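Local coordinates for protein succinate dehydrogenase subunit A (Mycolicibacterium smegmatis, PDB 7D6V) that probably oxidises succinate to fumarate at a bound FAD, as the flavoprotein subunit of mycobacterial succinate dehydrogenase Sdh1, at residues Ser421-Gly425 / Gly426-Ser430; Phe71-Thr74 / Met75-Gly78; Glu395-Pro398 / Asp399-Ala402. All blocks are in the same frame, centred on the assembly; numbering follows the deposited sequence.

Contact 1 (Ser421-Gly425 / Gly426-Ser430). With FAD (flavin-adenine dinucleotide), chain D.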
# COMPACT_ATOMS: atom_id res chain seq x y z
N SER A 421 -26.72 12.60 8.16
CA SER A 421 -27.31 11.82 7.09
C SER A 421 -26.36 11.54 5.95
O SER A 421 -26.68 10.71 5.09
CB SER A 421 -28.54 12.55 6.53
OG SER A 421 -29.57 12.59 7.49
N ASN A 422 -25.20 12.19 5.92
CA ASN A 422 -24.28 12.10 4.80
C ASN A 422 -22.95 12.69 5.23
O ASN A 422 -22.92 13.69 5.95
CB ASN A 422 -24.83 12.84 3.57
CG ASN A 422 -24.05 12.55 2.32
OD1 ASN A 422 -23.82 11.39 1.97
ND2 ASN A 422 -23.64 13.60 1.62
N ARG A 423 -21.87 12.07 4.78
CA ARG A 423 -20.52 12.51 5.08
C ARG A 423 -19.93 13.30 3.92
O ARG A 423 -20.18 13.00 2.75
CB ARG A 423 -19.64 11.32 5.41
CG ARG A 423 -19.47 10.40 4.22
CD ARG A 423 -18.63 9.20 4.52
NE ARG A 423 -17.26 9.59 4.78
CZ ARG A 423 -16.37 9.79 3.82
NH1 ARG A 423 -16.70 9.61 2.55
NH2 ARG A 423 -15.14 10.16 4.13
N LEU A 424 -19.15 14.32 4.26
CA LEU A 424 -18.31 14.99 3.29
C LEU A 424 -17.06 14.17 3.04
O LEU A 424 -16.52 13.55 3.96
CB LEU A 424 -17.91 16.38 3.78
CG LEU A 424 -18.83 17.58 3.53
CD1 LEU A 424 -20.16 17.38 4.21
CD2 LEU A 424 -18.18 18.84 4.05
N GLY A 425 -16.61 14.14 1.80
CA GLY A 425 -15.34 13.51 1.51
C GLY A 425 -14.20 14.24 2.18
O GLY A 425 -14.12 15.47 2.10
N GLY A 426 -13.32 13.51 2.85
CA GLY A 426 -12.22 14.08 3.59
C GLY A 426 -12.49 14.27 5.06
O GLY A 426 -11.54 14.38 5.84
N ASN A 427 -13.76 14.29 5.46
CA ASN A 427 -14.10 14.52 6.86
C ASN A 427 -13.83 13.30 7.72
O ASN A 427 -13.57 13.44 8.92
CB ASN A 427 -15.56 14.95 6.99
CG ASN A 427 -15.73 16.45 7.02
OD1 ASN A 427 -14.79 17.20 6.81
ND2 ASN A 427 -16.96 16.89 7.25
N SER A 428 -13.90 12.10 7.15
CA SER A 428 -13.68 10.90 7.95
C SER A 428 -12.24 10.79 8.41
O SER A 428 -11.99 10.43 9.57
CB SER A 428 -14.08 9.66 7.15
OG SER A 428 -15.34 9.85 6.55
N LEU A 429 -11.28 11.08 7.53
CA LEU A 429 -9.88 10.93 7.89
C LEU A 429 -9.48 11.88 9.01
O LEU A 429 -8.74 11.50 9.92
CB LEU A 429 -9.00 11.14 6.66
CG LEU A 429 -9.07 10.07 5.57
CD1 LEU A 429 -8.09 10.36 4.45
CD2 LEU A 429 -8.80 8.70 6.16
N SER A 430 -9.97 13.12 8.97
CA SER A 430 -9.67 14.07 10.04
C SER A 430 -10.49 13.78 11.29
O SER A 430 -10.02 14.05 12.41
CB SER A 430 -9.91 15.50 9.55
OG SER A 430 -11.24 15.68 9.10
PA FAD D . -10.16 1.11 10.39
O1A FAD D . -8.78 1.65 10.43
O2A FAD D . -10.81 0.89 9.09
O5B FAD D . -10.12 -0.31 11.12
C5B FAD D . -10.54 -0.52 12.46
C4B FAD D . -9.57 -1.46 13.16
O4B FAD D . -10.25 -2.24 14.14
C3B FAD D . -8.91 -2.47 12.24
O3B FAD D . -7.54 -2.53 12.61
C2B FAD D . -9.55 -3.78 12.60
O2B FAD D . -8.68 -4.89 12.40
C1B FAD D . -9.84 -3.59 14.06
N9A FAD D . -10.92 -4.49 14.51
C8A FAD D . -12.15 -4.56 14.02
N7A FAD D . -12.87 -5.49 14.67
C5A FAD D . -12.08 -6.03 15.60
C6A FAD D . -12.20 -7.07 16.64
N6A FAD D . -13.35 -7.74 16.83
N1A FAD D . -11.13 -7.33 17.40
C2A FAD D . -9.98 -6.67 17.24
N3A FAD D . -9.80 -5.72 16.33
C4A FAD D . -10.79 -5.37 15.49
N1 FAD D . -12.66 8.53 3.85
C2 FAD D . -12.20 9.73 3.45
O2 FAD D . -12.33 10.70 4.20
N3 FAD D . -11.62 9.93 2.27
C4 FAD D . -11.44 8.94 1.40
O4 FAD D . -10.89 9.15 0.31
C4X FAD D . -11.91 7.60 1.75
N5 FAD D . -11.77 6.55 0.92
C5X FAD D . -12.21 5.34 1.28
C6 FAD D . -12.05 4.27 0.41
C7 FAD D . -12.50 3.02 0.77
C7M FAD D . -12.33 1.85 -0.16
C8 FAD D . -13.15 2.81 2.08
C8M FAD D . -13.64 1.45 2.47
C9 FAD D . -13.31 3.87 2.95
C9A FAD D . -12.86 5.13 2.60
N10 FAD D . -13.02 6.20 3.48
C10 FAD D . -12.55 7.45 3.07
C1' FAD D . -13.65 6.02 4.78
C2' FAD D . -12.57 6.00 5.86
O2' FAD D . -11.40 5.35 5.38
C3' FAD D . -13.01 5.25 7.10
O3' FAD D . -14.09 5.95 7.70
C4' FAD D . -11.87 5.17 8.11
O4' FAD D . -10.78 4.46 7.54
C5' FAD D . -12.27 4.45 9.38
O5' FAD D . -11.09 4.25 10.15
P FAD D . -11.10 3.56 11.58
O1P FAD D . -9.79 3.88 12.22
O2P FAD D . -12.35 3.92 12.30
O3P FAD D . -11.17 1.98 11.28
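Ser428 OG and FAD O2 both lie at the edge of the Arg423 guanidinium, near or in its plane. Gly426 N stands oblique to the group, and Tyr389 of strand 383-395 makes a cation-pi contact with it. Arg423 NE donates to Ser428 OG at 2.6 Å, a bent bond of 133° with the oxygen only 9° out of the guanidinium plane. Arg423 NH2 reaches the same hydroxyl at a modelled distance too short to be trusted, and lies 2.9 Å from FAD O2. The sharp bend at chi3 (-67°) turns the end of the arginine along the start of helix 427-448, where the serine is.

Gly426 holds the N-cap position of that helix. Its backbone phi is positive, a conformation that here calls for glycine, and its N makes a weak 3.3 Å bond to FAD O2. Next along, Asn427 N returns to Leu424 O over 3.2 Å. The side chains of Leu424 and Asn427 lie side by side, Leu424 CB 3.6 Å from Asn427 ND2, while the amide's polar atoms are taken by Thr74 and His70. From the first turn of the helix, Leu429 CG packs 3.6 Å from FAD O2.

The pyrimidine end of the flavin thus faces a helix N-terminus and a guanidinium together, a setting that would be expected to draw electron density toward O2 and to favour the negatively charged reduced flavin.

Contact 2 (Phe71-Thr74 / Met75-Gly78)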
# COMPACT_ATOMS: atom_id res chain seq x y z
N PHE A 71 -17.47 24.20 9.44
CA PHE A 71 -18.59 23.76 10.25
C PHE A 71 -19.90 23.85 9.48
O PHE A 71 -20.72 22.93 9.51
CB PHE A 71 -18.65 24.59 11.53
CG PHE A 71 -19.91 24.41 12.33
CD1 PHE A 71 -20.15 23.23 13.02
CD2 PHE A 71 -20.86 25.41 12.39
CE1 PHE A 71 -21.30 23.07 13.75
CE2 PHE A 71 -22.01 25.25 13.11
CZ PHE A 71 -22.23 24.07 13.80
N GLY A 72 -20.12 24.97 8.77
CA GLY A 72 -21.32 25.10 7.96
C GLY A 72 -21.37 24.08 6.84
O GLY A 72 -22.43 23.54 6.53
N ASP A 73 -20.22 23.81 6.22
CA ASP A 73 -20.17 22.80 5.16
C ASP A 73 -20.52 21.42 5.70
O ASP A 73 -21.25 20.66 5.05
CB ASP A 73 -18.79 22.78 4.52
CG ASP A 73 -18.54 23.99 3.65
OD1 ASP A 73 -19.47 24.81 3.48
OD2 ASP A 73 -17.42 24.13 3.14
N THR A 74 -20.01 21.07 6.88
CA THR A 74 -20.32 19.78 7.48
C THR A 74 -21.79 19.70 7.86
O THR A 74 -22.43 18.66 7.65
CB THR A 74 -19.43 19.55 8.70
OG1 THR A 74 -18.08 19.34 8.27
CG2 THR A 74 -19.89 18.33 9.48
N MET A 75 -22.35 20.78 8.40
CA MET A 75 -23.76 20.75 8.80
C MET A 75 -24.68 20.66 7.59
O MET A 75 -25.73 20.02 7.65
CB MET A 75 -24.08 21.99 9.63
CG MET A 75 -23.44 22.00 11.00
SD MET A 75 -23.84 20.57 12.02
CE MET A 75 -25.59 20.82 12.29
N ARG A 76 -24.30 21.30 6.48
CA ARG A 76 -25.07 21.19 5.24
C ARG A 76 -25.03 19.77 4.69
O ARG A 76 -26.06 19.19 4.34
CB ARG A 76 -24.53 22.16 4.20
CG ARG A 76 -25.30 23.44 4.08
CD ARG A 76 -24.76 24.27 2.94
NE ARG A 76 -23.41 24.75 3.23
CZ ARG A 76 -23.14 25.82 3.97
NH1 ARG A 76 -24.13 26.53 4.50
NH2 ARG A 76 -21.89 26.18 4.18
N GLY A 77 -23.83 19.20 4.59
CA GLY A 77 -23.64 17.84 4.13
C GLY A 77 -23.90 16.86 5.25
O GLY A 77 -22.98 16.39 5.91
N GLY A 78 -25.17 16.56 5.47
CA GLY A 78 -25.61 15.87 6.67
C GLY A 78 -26.99 16.36 7.04
O GLY A 78 -27.65 15.81 7.93
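Phe71 and Met75 pair one turn apart at the C-terminal end of helix 67-76, in a Met-aromatic contact that also brings a CH-pi interaction. Met75 CG sits over one face of the phenyl ring, 3.9 Å from the ring centroid and displaced toward the rim. Met75 SD stands farther off, 4.7 Å from the centroid of the Phe71 ring and oblique to it. Bends at chi2 and chi3 lead the end of the methionine away, leaving CG as the atom that covers the ring. Ala87 of helix 84-102 and Phe613 pack against both side chains.

The backbone contributes the regular helical bonds: Met75 N to Phe71 O, Arg76 N to Gly72 O and, last, Gly77 N to Asp73 O at 3.0 Å. Gly77 then leaves helical angles and forms the centre of an inverse gamma turn, and Gly78 follows with a positive phi suited to glycine.

Charge pairing joins Asp73 to Arg76, with second partners on both sides. Asp73 OD2 goes to Arg128 and to Thr125 N, while Arg76 NH1 reaches Glu617, tying the helix end to a segment near the C-terminus of the chain. Carboxylate and guanidinium planes are turned 68° against each other, and Gly72 O lies over the centre of one guanidinium face. Arg76 NH2 donates to Asp73 OD1 at 2.9 Å, nearly straight at 163°, with the oxygen just 6° out of the guanidinium plane.

Contact 3 (Glu395-Pro398 / Asp399-Ala402)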
# COMPACT_ATOMS: atom_id res chain seq x y z
N GLU A 395 -23.41 5.73 20.17
CA GLU A 395 -23.75 7.08 20.62
C GLU A 395 -22.72 7.55 21.63
O GLU A 395 -22.58 6.97 22.71
CB GLU A 395 -25.16 7.08 21.21
CG GLU A 395 -25.71 8.46 21.48
CD GLU A 395 -27.04 8.42 22.19
OE1 GLU A 395 -27.23 7.54 23.05
OE2 GLU A 395 -27.90 9.27 21.88
N VAL A 396 -22.00 8.61 21.29
CA VAL A 396 -20.88 9.09 22.09
C VAL A 396 -21.27 10.39 22.78
O VAL A 396 -22.18 11.10 22.36
CB VAL A 396 -19.61 9.31 21.24
CG1 VAL A 396 -19.17 8.03 20.58
CG2 VAL A 396 -19.85 10.38 20.20
N ASP A 397 -20.57 10.68 23.86
CA ASP A 397 -20.49 12.05 24.34
C ASP A 397 -19.61 12.83 23.37
O ASP A 397 -18.56 12.34 22.97
CB ASP A 397 -19.91 12.09 25.75
CG ASP A 397 -20.05 13.45 26.40
OD1 ASP A 397 -19.13 14.28 26.25
OD2 ASP A 397 -21.09 13.69 27.05
N PRO A 398 -20.03 14.02 22.93
CA PRO A 398 -19.21 14.74 21.94
C PRO A 398 -17.82 15.10 22.44
O PRO A 398 -16.83 14.91 21.72
CB PRO A 398 -20.05 15.98 21.61
CG PRO A 398 -21.13 16.03 22.63
CD PRO A 398 -21.35 14.64 23.11
N ASP A 399 -17.70 15.60 23.68
CA ASP A 399 -16.41 16.05 24.17
C ASP A 399 -15.50 14.88 24.52
O ASP A 399 -14.40 14.75 23.99
CB ASP A 399 -16.61 16.96 25.38
CG ASP A 399 -17.23 18.29 25.01
OD1 ASP A 399 -18.47 18.34 24.87
OD2 ASP A 399 -16.48 19.28 24.87
N THR A 400 -15.96 14.02 25.43
CA THR A 400 -15.27 12.76 25.70
C THR A 400 -15.66 11.75 24.63
O THR A 400 -16.11 12.14 23.55
CB THR A 400 -15.60 12.25 27.10
OG1 THR A 400 -16.96 11.80 27.14
CG2 THR A 400 -15.43 13.37 28.11
N ALA A 401 -15.43 10.48 24.87
CA ALA A 401 -15.92 9.43 23.99
C ALA A 401 -17.12 8.72 24.63
O ALA A 401 -17.70 9.20 25.61
CB ALA A 401 -14.80 8.47 23.62
N ALA A 402 -17.48 7.57 24.07
CA ALA A 402 -18.82 6.99 24.15
C ALA A 402 -19.12 6.45 25.54
O ALA A 402 -18.47 6.78 26.54
CB ALA A 402 -18.97 5.88 23.13
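A chi1 of -169° swings the Asp397 carboxylate away from its own backbone N and out over the turn, where OD1 faces the amides of Asp399 and Thr400. Thr400 has chi1 at 71°, which sets OG1 between its own N and carbonyl carbon and brings the hydroxyl 3.3 Å from Asp397 CB; the two side chains cross here at a slant.

Asp397 OD1 takes both amides. Thr400 N comes in to Asp397 OD1 at 3.3 Å on the anti lone pair, the one facing away from OD2, with a fairly straight N-H of 154°. The bond from Asp399 N to Asp397 OD1, 3.2 Å long, is weak and bent. Thr400 OG1 in turn donates to the next residue, meeting Ala401 O in the carbonyl plane, on a lone pair, at 3.1 Å.

The Asp399 bond closes an Asx turn, with Pro398 at its corner, and the chain doubles back in the loop between strands 383-395 and 408-409: the runs 395-398 and 399-402 are nearly antiparallel. Where they come together again, Val396 CG1 packs on Ala402 CB.

The turn also gathers negative charge, with Asp397 OD1 and Asp399 OD1 4.3 Å apart. The amides donated to Asp397 and a salt bridge from Asp399 OD2 to Arg85 would be expected to ease this. Arg85 and Met86, at the start of helix 84-102, touch the ring of Pro398, and Met86 continues onto Val396. The turn's backbone is held too: Arg438 NE of helix 427-448 bonds to Asp399 O.

How the contacts relate
Contact 1 alone touches the flavin; Thr74 of contact 2 and Val396 of contact 3 each stay about 11 Å from the FAD by side chain. Contacts 1 and 2, centres 10 Å apart, meet directly: Asn427 ND2 lies 2.9 Å from Thr74 OG1, a probable hydrogen bond, and Leu424 CD1 packs 3.4 Å from Gly77 O. Helix 67-76 therefore backs the flavin-binding turn as a second shell. Contact 3 touches neither, its centre about 18 Å from that of contact 1, but shares supports with both: Arg438 belongs to the helix that begins in contact 1, and helix 84-102 packs against contacts 2 and 3.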